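Local coordinates for lysozyme inhibitor LprI-like N-terminal domain-containing protein (Burkholderia thailandensis, PDB 6AR7) that is of unknown function but contains LprI-like domains and may act as a lysozyme inhibitor, at residues S113-M116 / R117-P120; H95-R98 / A99-T103. All coordinates share one frame; numbering follows the deposited sequence. Where two conformers were deposited one is given.

Contact 1 of 2, residues S113-M116 / R117-P120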
ATOM      1  N   SER A 113       9.712   3.328 -10.147  1.00 28.26           N
ATOM      2  CA  SER A 113       9.710   2.027  -9.504  1.00 19.86           C
ATOM      3  C   SER A 113      10.093   2.150  -8.030  1.00 29.04           C
ATOM      4  O   SER A 113       9.478   1.514  -7.164  1.00 24.45           O
ATOM      5  CB  SER A 113      10.677   1.107 -10.247  1.00 30.43           C
ATOM      6  OG  SER A 113      10.749  -0.167  -9.657  1.00 36.62           O
ATOM      7  N   ALA A 114      11.122   2.952  -7.732  1.00 26.20           N
ATOM      8  CA  ALA A 114      11.527   3.154  -6.345  1.00 25.87           C
ATOM      9  C   ALA A 114      10.404   3.790  -5.527  1.00 25.24           C
ATOM     10  O   ALA A 114      10.122   3.357  -4.408  1.00 28.83           O
ATOM     11  CB  ALA A 114      12.797   4.003  -6.289  1.00 27.74           C
ATOM     12  N   ASP A 115       9.734   4.805  -6.076  1.00 26.86           N
ATOM     13  CA  ASP A 115       8.608   5.403  -5.361  1.00 29.84           C
ATOM     14  C   ASP A 115       7.458   4.409  -5.189  1.00 34.59           C
ATOM     15  O   ASP A 115       6.782   4.412  -4.150  1.00 29.71           O
ATOM     16  CB  ASP A 115       8.138   6.657  -6.081  1.00 34.64           C
ATOM     17  CG  ASP A 115       7.227   7.512  -5.223  1.00 40.29           C
ATOM     18  OD1 ASP A 115       7.607   7.831  -4.083  1.00 38.97           O
ATOM     19  OD2 ASP A 115       6.117   7.845  -5.687  1.00 43.83           O
HETATM   20  N   MSE A 116       7.250   3.531  -6.166  1.00 31.78           N
HETATM   21  CA  MSE A 116       6.284   2.428  -6.058  0.55 38.28           C
HETATM   22  C   MSE A 116       6.521   1.557  -4.836  1.00 30.31           C
HETATM   23  O   MSE A 116       5.592   1.059  -4.221  1.00 36.55           O
HETATM   24  CB  MSE A 116       6.351   1.516  -7.288  0.55 41.15           C
HETATM   25  CG  MSE A 116       5.706   2.016  -8.555  0.55 44.71           C
HETATM   26 SE   MSE A 116       4.371   0.705  -9.096  0.55 53.93          SE
HETATM   27  CE  MSE A 116       3.162   1.141  -7.651  0.55 56.50           C
ATOM     28  N   ARG A 117       7.800   1.321  -4.532  1.00 28.14           N
ATOM     29  CA  ARG A 117       8.171   0.479  -3.398  0.55 30.28           C
ATOM     30  C   ARG A 117       8.051   1.222  -2.077  1.00 25.11           C
ATOM     31  O   ARG A 117       7.738   0.609  -1.052  1.00 25.32           O
ATOM     32  CB  ARG A 117       9.610  -0.033  -3.539  0.55 34.29           C
ATOM     33  CG  ARG A 117       9.946  -0.744  -4.840  0.55 41.29           C
ATOM     34  CD  ARG A 117      11.316  -1.455  -4.755  0.55 45.74           C
ATOM     35  NE  ARG A 117      12.455  -0.565  -4.476  0.55 44.71           N
ATOM     36  CZ  ARG A 117      13.204   0.017  -5.414  0.55 42.85           C
ATOM     37  NH1 ARG A 117      12.936  -0.185  -6.702  0.55 43.30           N
ATOM     38  NH2 ARG A 117      14.226   0.803  -5.076  0.55 29.99           N
ATOM     39  N   LEU A 118       8.294   2.532  -2.091  1.00 25.83           N
ATOM     40  CA  LEU A 118       8.292   3.343  -0.875  1.00 23.85           C
ATOM     41  C   LEU A 118       6.880   3.623  -0.357  1.00 25.14           C
ATOM     42  O   LEU A 118       6.581   3.372   0.814  1.00 28.59           O
ATOM     43  CB  LEU A 118       9.022   4.660  -1.153  1.00 20.36           C
ATOM     44  CG  LEU A 118       8.859   5.846  -0.195  1.00 23.08           C
ATOM     45  CD1 LEU A 118       9.371   5.451   1.218  1.00 21.34           C
ATOM     46  CD2 LEU A 118       9.619   7.091  -0.729  1.00 22.98           C
ATOM     47  N   GLN A 119       6.005   4.160  -1.208  1.00 18.24           N
ATOM     48  CA  GLN A 119       4.735   4.702  -0.727  1.00 22.21           C
ATOM     49  C   GLN A 119       3.831   3.689  -0.015  1.00 22.83           C
ATOM     50  O   GLN A 119       3.146   4.094   0.941  1.00 24.62           O
ATOM     51  CB  GLN A 119       3.973   5.361  -1.884  1.00 27.52           C
ATOM     52  CG  GLN A 119       4.705   6.542  -2.543  1.00 34.56           C
ATOM     53  CD  GLN A 119       5.189   7.582  -1.529  1.00 36.59           C
ATOM     54  OE1 GLN A 119       4.540   7.826  -0.511  1.00 35.99           O
ATOM     55  NE2 GLN A 119       6.321   8.220  -1.827  1.00 30.69           N
ATOM     56  N   PRO A 120       3.725   2.423  -0.438  1.00 26.86           N
ATOM     57  CA  PRO A 120       2.824   1.505   0.283  1.00 30.15           C
ATOM     58  C   PRO A 120       3.299   1.194   1.684  1.00 31.94           C
ATOM     59  O   PRO A 120       2.470   0.880   2.544  1.00 26.91           O
ATOM     60  CB  PRO A 120       2.802   0.240  -0.593  1.00 24.84           C
ATOM     61  CG  PRO A 120       3.291   0.666  -1.922  1.00 29.02           C
ATOM     62  CD  PRO A 120       4.212   1.830  -1.696  1.00 27.75           C
TER
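D115 and Q119, one helical turn apart on helix 107-136, are tied by a side-chain hydrogen bond from Q119 NE2 to D115 OD1, 2.6 Å long and close to straight at 172°. The oxygen is approached on its syn side, 23° out of the carboxylate plane, while on the donor side the bond lies in the plane of the amide. Carboxylate and amide are turned 56° against each other, so the groups meet at a slant rather than flat. Q119 CG, set beside its own backbone N, lies 3.4 Å from D115 O, and the bend at chi2 then swings the amide toward the carboxylate.

Backbone bonds run beneath this pair. Q119 N reaches D115 O at 3.1 Å, R117 N bonds to S113 O, and L118 N to A114 O. At P120 the series breaks, since its nitrogen carries no hydrogen: CD sits 3.0 Å from M116 O where a donor would otherwise be, and the helix kinks.

Packing carries the rest. In the conformer modelled here, R117 turns back along the helix and lays one face of its guanidinium over A114, with CZ 3.7 Å from A114 CA, while S113 OG lies at the edge, 3.7 Å from NH1. Its NH2 makes a salt bridge to D50 of helix 42-70.

The nearly linear hydrogen bond should limit how far the carboxylate and amide can turn, and a donor at OD1 would tend to stabilise D115 as the anion, while R117, in this conformer, couples the turn to the neighbouring helix.

Contact 2 of 2, residues H95-R98 / A99-T103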
ATOM      1  N   HIS A  95       6.774  -9.070  -7.173  1.00 36.92           N
ATOM      2  CA  HIS A  95       6.932  -9.760  -8.451  1.00 36.83           C
ATOM      3  C   HIS A  95       6.238  -8.997  -9.567  1.00 34.92           C
ATOM      4  O   HIS A  95       6.718  -8.975 -10.704  1.00 39.58           O
ATOM      5  CB  HIS A  95       6.351 -11.177  -8.384  1.00 42.30           C
ATOM      6  CG  HIS A  95       6.926 -12.027  -7.295  1.00 47.02           C
ATOM      7  ND1 HIS A  95       8.237 -11.937  -6.886  1.00 52.88           N
ATOM      8  CD2 HIS A  95       6.362 -12.991  -6.532  1.00 49.69           C
ATOM      9  CE1 HIS A  95       8.456 -12.806  -5.917  1.00 52.25           C
ATOM     10  NE2 HIS A  95       7.335 -13.463  -5.688  1.00 50.31           N
ATOM     11  N   LEU A  96       5.083  -8.397  -9.270  1.00 33.27           N
ATOM     12  CA  LEU A  96       4.364  -7.628 -10.280  1.00 35.58           C
ATOM     13  C   LEU A  96       5.127  -6.360 -10.629  1.00 30.09           C
ATOM     14  O   LEU A  96       5.225  -5.987 -11.804  1.00 28.83           O
ATOM     15  CB  LEU A  96       2.957  -7.286  -9.781  1.00 32.37           C
ATOM     16  CG  LEU A  96       2.127  -6.316 -10.639  1.00 27.23           C
ATOM     17  CD1 LEU A  96       1.965  -6.844 -12.064  1.00 25.38           C
ATOM     18  CD2 LEU A  96       0.738  -6.078  -9.980  1.00 25.41           C
ATOM     19  N   VAL A  97       5.687  -5.697  -9.621  1.00 25.62           N
ATOM     20  CA  VAL A  97       6.479  -4.501  -9.887  1.00 30.40           C
ATOM     21  C   VAL A  97       7.658  -4.839 -10.800  1.00 35.81           C
ATOM     22  O   VAL A  97       7.961  -4.109 -11.751  1.00 33.19           O
ATOM     23  CB  VAL A  97       6.929  -3.871  -8.562  1.00 30.70           C
ATOM     24  CG1 VAL A  97       7.986  -2.798  -8.811  1.00 34.26           C
ATOM     25  CG2 VAL A  97       5.733  -3.285  -7.840  1.00 30.65           C
ATOM     26  N   ARG A  98       8.342  -5.948 -10.528  1.00 35.07           N
ATOM     27  CA  ARG A  98       9.479  -6.309 -11.371  1.00 36.81           C
ATOM     28  C   ARG A  98       9.041  -6.646 -12.787  1.00 38.93           C
ATOM     29  O   ARG A  98       9.671  -6.204 -13.756  1.00 39.37           O
ATOM     30  CB  ARG A  98      10.250  -7.480 -10.777  1.00 41.14           C
ATOM     31  CG  ARG A  98      11.433  -7.890 -11.658  1.00 58.53           C
ATOM     32  CD  ARG A  98      12.189  -9.071 -11.098  1.00 73.35           C
ATOM     33  NE  ARG A  98      11.290 -10.088 -10.564  1.00 86.48           N
ATOM     34  CZ  ARG A  98      11.086 -10.294  -9.266  1.00 94.93           C
ATOM     35  NH1 ARG A  98      11.723  -9.554  -8.364  1.00100.41           N
ATOM     36  NH2 ARG A  98      10.246 -11.238  -8.868  1.00 92.81           N
ATOM     37  N   ALA A  99       7.962  -7.417 -12.929  1.00 31.96           N
ATOM     38  CA  ALA A  99       7.502  -7.781 -14.262  1.00 32.32           C
ATOM     39  C   ALA A  99       7.143  -6.550 -15.083  1.00 35.33           C
ATOM     40  O   ALA A  99       7.399  -6.509 -16.287  1.00 38.86           O
ATOM     41  CB  ALA A  99       6.299  -8.718 -14.162  1.00 41.69           C
ATOM     42  N   VAL A 100       6.561  -5.528 -14.458  1.00 32.36           N
ATOM     43  CA  VAL A 100       6.217  -4.328 -15.215  1.00 34.55           C
ATOM     44  C   VAL A 100       7.475  -3.550 -15.590  1.00 31.95           C
ATOM     45  O   VAL A 100       7.674  -3.182 -16.751  1.00 35.95           O
ATOM     46  CB  VAL A 100       5.220  -3.451 -14.435  1.00 37.68           C
ATOM     47  CG1 VAL A 100       5.148  -2.052 -15.053  1.00 36.80           C
ATOM     48  CG2 VAL A 100       3.827  -4.100 -14.449  1.00 32.61           C
ATOM     49  N   TYR A 101       8.343  -3.280 -14.617  1.00 28.14           N
ATOM     50  CA  TYR A 101       9.439  -2.362 -14.884  1.00 28.32           C
ATOM     51  C   TYR A 101      10.635  -2.998 -15.579  1.00 32.71           C
ATOM     52  O   TYR A 101      11.474  -2.263 -16.112  1.00 41.64           O
ATOM     53  CB  TYR A 101       9.875  -1.685 -13.588  1.00 29.08           C
ATOM     54  CG  TYR A 101       8.918  -0.593 -13.184  1.00 30.42           C
ATOM     55  CD1 TYR A 101       9.012   0.673 -13.755  1.00 24.69           C
ATOM     56  CD2 TYR A 101       7.925  -0.821 -12.245  1.00 29.40           C
ATOM     57  CE1 TYR A 101       8.145   1.692 -13.381  1.00 27.61           C
ATOM     58  CE2 TYR A 101       7.050   0.193 -11.861  1.00 33.94           C
ATOM     59  CZ  TYR A 101       7.171   1.440 -12.430  1.00 31.97           C
ATOM     60  OH  TYR A 101       6.312   2.434 -12.060  1.00 32.54           O
ATOM     61  N   GLU A 102      10.726  -4.325 -15.630  1.00 36.87           N
ATOM     62  CA  GLU A 102      11.793  -4.915 -16.428  1.00 48.14           C
ATOM     63  C   GLU A 102      11.534  -4.780 -17.923  1.00 49.47           C
ATOM     64  O   GLU A 102      12.429  -5.069 -18.719  1.00 41.90           O
ATOM     65  CB  GLU A 102      11.987  -6.385 -16.055  1.00 51.32           C
ATOM     66  CG  GLU A 102      10.862  -7.308 -16.522  1.00 59.05           C
ATOM     67  CD  GLU A 102      11.172  -8.778 -16.260  1.00 68.58           C
ATOM     68  OE1 GLU A 102      12.291  -9.070 -15.774  1.00 78.27           O
ATOM     69  OE2 GLU A 102      10.298  -9.636 -16.535  1.00 59.50           O
ATOM     70  N   THR A 103      10.348  -4.341 -18.333  1.00 46.74           N
ATOM     71  CA  THR A 103      10.095  -4.069 -19.743  1.00 43.21           C
ATOM     72  C   THR A 103      10.383  -2.622 -20.117  1.00 43.30           C
ATOM     73  O   THR A 103      10.106  -2.235 -21.259  1.00 45.41           O
ATOM     74  CB  THR A 103       8.641  -4.410 -20.118  1.00 47.23           C
ATOM     75  OG1 THR A 103       7.759  -3.395 -19.617  1.00 44.63           O
ATOM     76  CG2 THR A 103       8.226  -5.750 -19.533  1.00 50.70           C
TER
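V97 and Y101 meet one turn apart, V97 CG1 coming to 4.0 Å from Y101 CD2, with the two side chains slanting across each other. The same ring carbon is 3.3 Å from V97 O, which lies at the ring edge in its plane. Y101 CG stands anti to its carbonyl carbon (chi1 -77°), which brings the ring's edge up to that V97 carbonyl. Around the helix, L96 and V100 run side by side and point the same way, joined through L96 CD1 and V100 CG2 at 4.1 Å.

These pairs ride on the last turns of helix 73-101, part of an all-helical fold. The regular i to i+4 pattern continues through Y101 N to V97 O at 3.0 Å and on to E102 N with R98 O at 2.9 Å. Just beyond, T103 turns its hydroxyl back and gives OG1 to V100 O, 2.9 Å away; OG1 is also bonded to N225 N near the chain's C-terminus.

On the exposed flank R98 is extended as far as CG and CD, then bends at chi3 (41°), and its NH2 makes a weak bond to H95 ND1. E102 CG rests 3.2 Å from R98 O.

Further out, L96 and V100 both pack on F220 of helix 203-223, and L96 also touches L183 and A186 of helix 180-197. Y101 packs on T223 of helix 203-223 and also on A112 of helix 107-136.

Overall arrangement
Contact 2 comes first along the chain, at the C-terminal end of helix 73-101, and contact 1 follows on helix 107-136, the next helix. Their centres are about 13 Å apart, and the two touch: S113 CB lies 3.8 Å from Y101 CG, V97 also borders S113, and in the conformer modelled M116 CG packs 3.6 Å from Y101 OH. Contact 1 sits nearer the middle of the chain, about 9 Å from its centre against about 17 Å for contact 2. Helix 203-223 serves both, through F220, which meets L96 and V100 as well as M116. Both contacts belong to the same LprI-like region and help join consecutive helices of this monomeric helical protein.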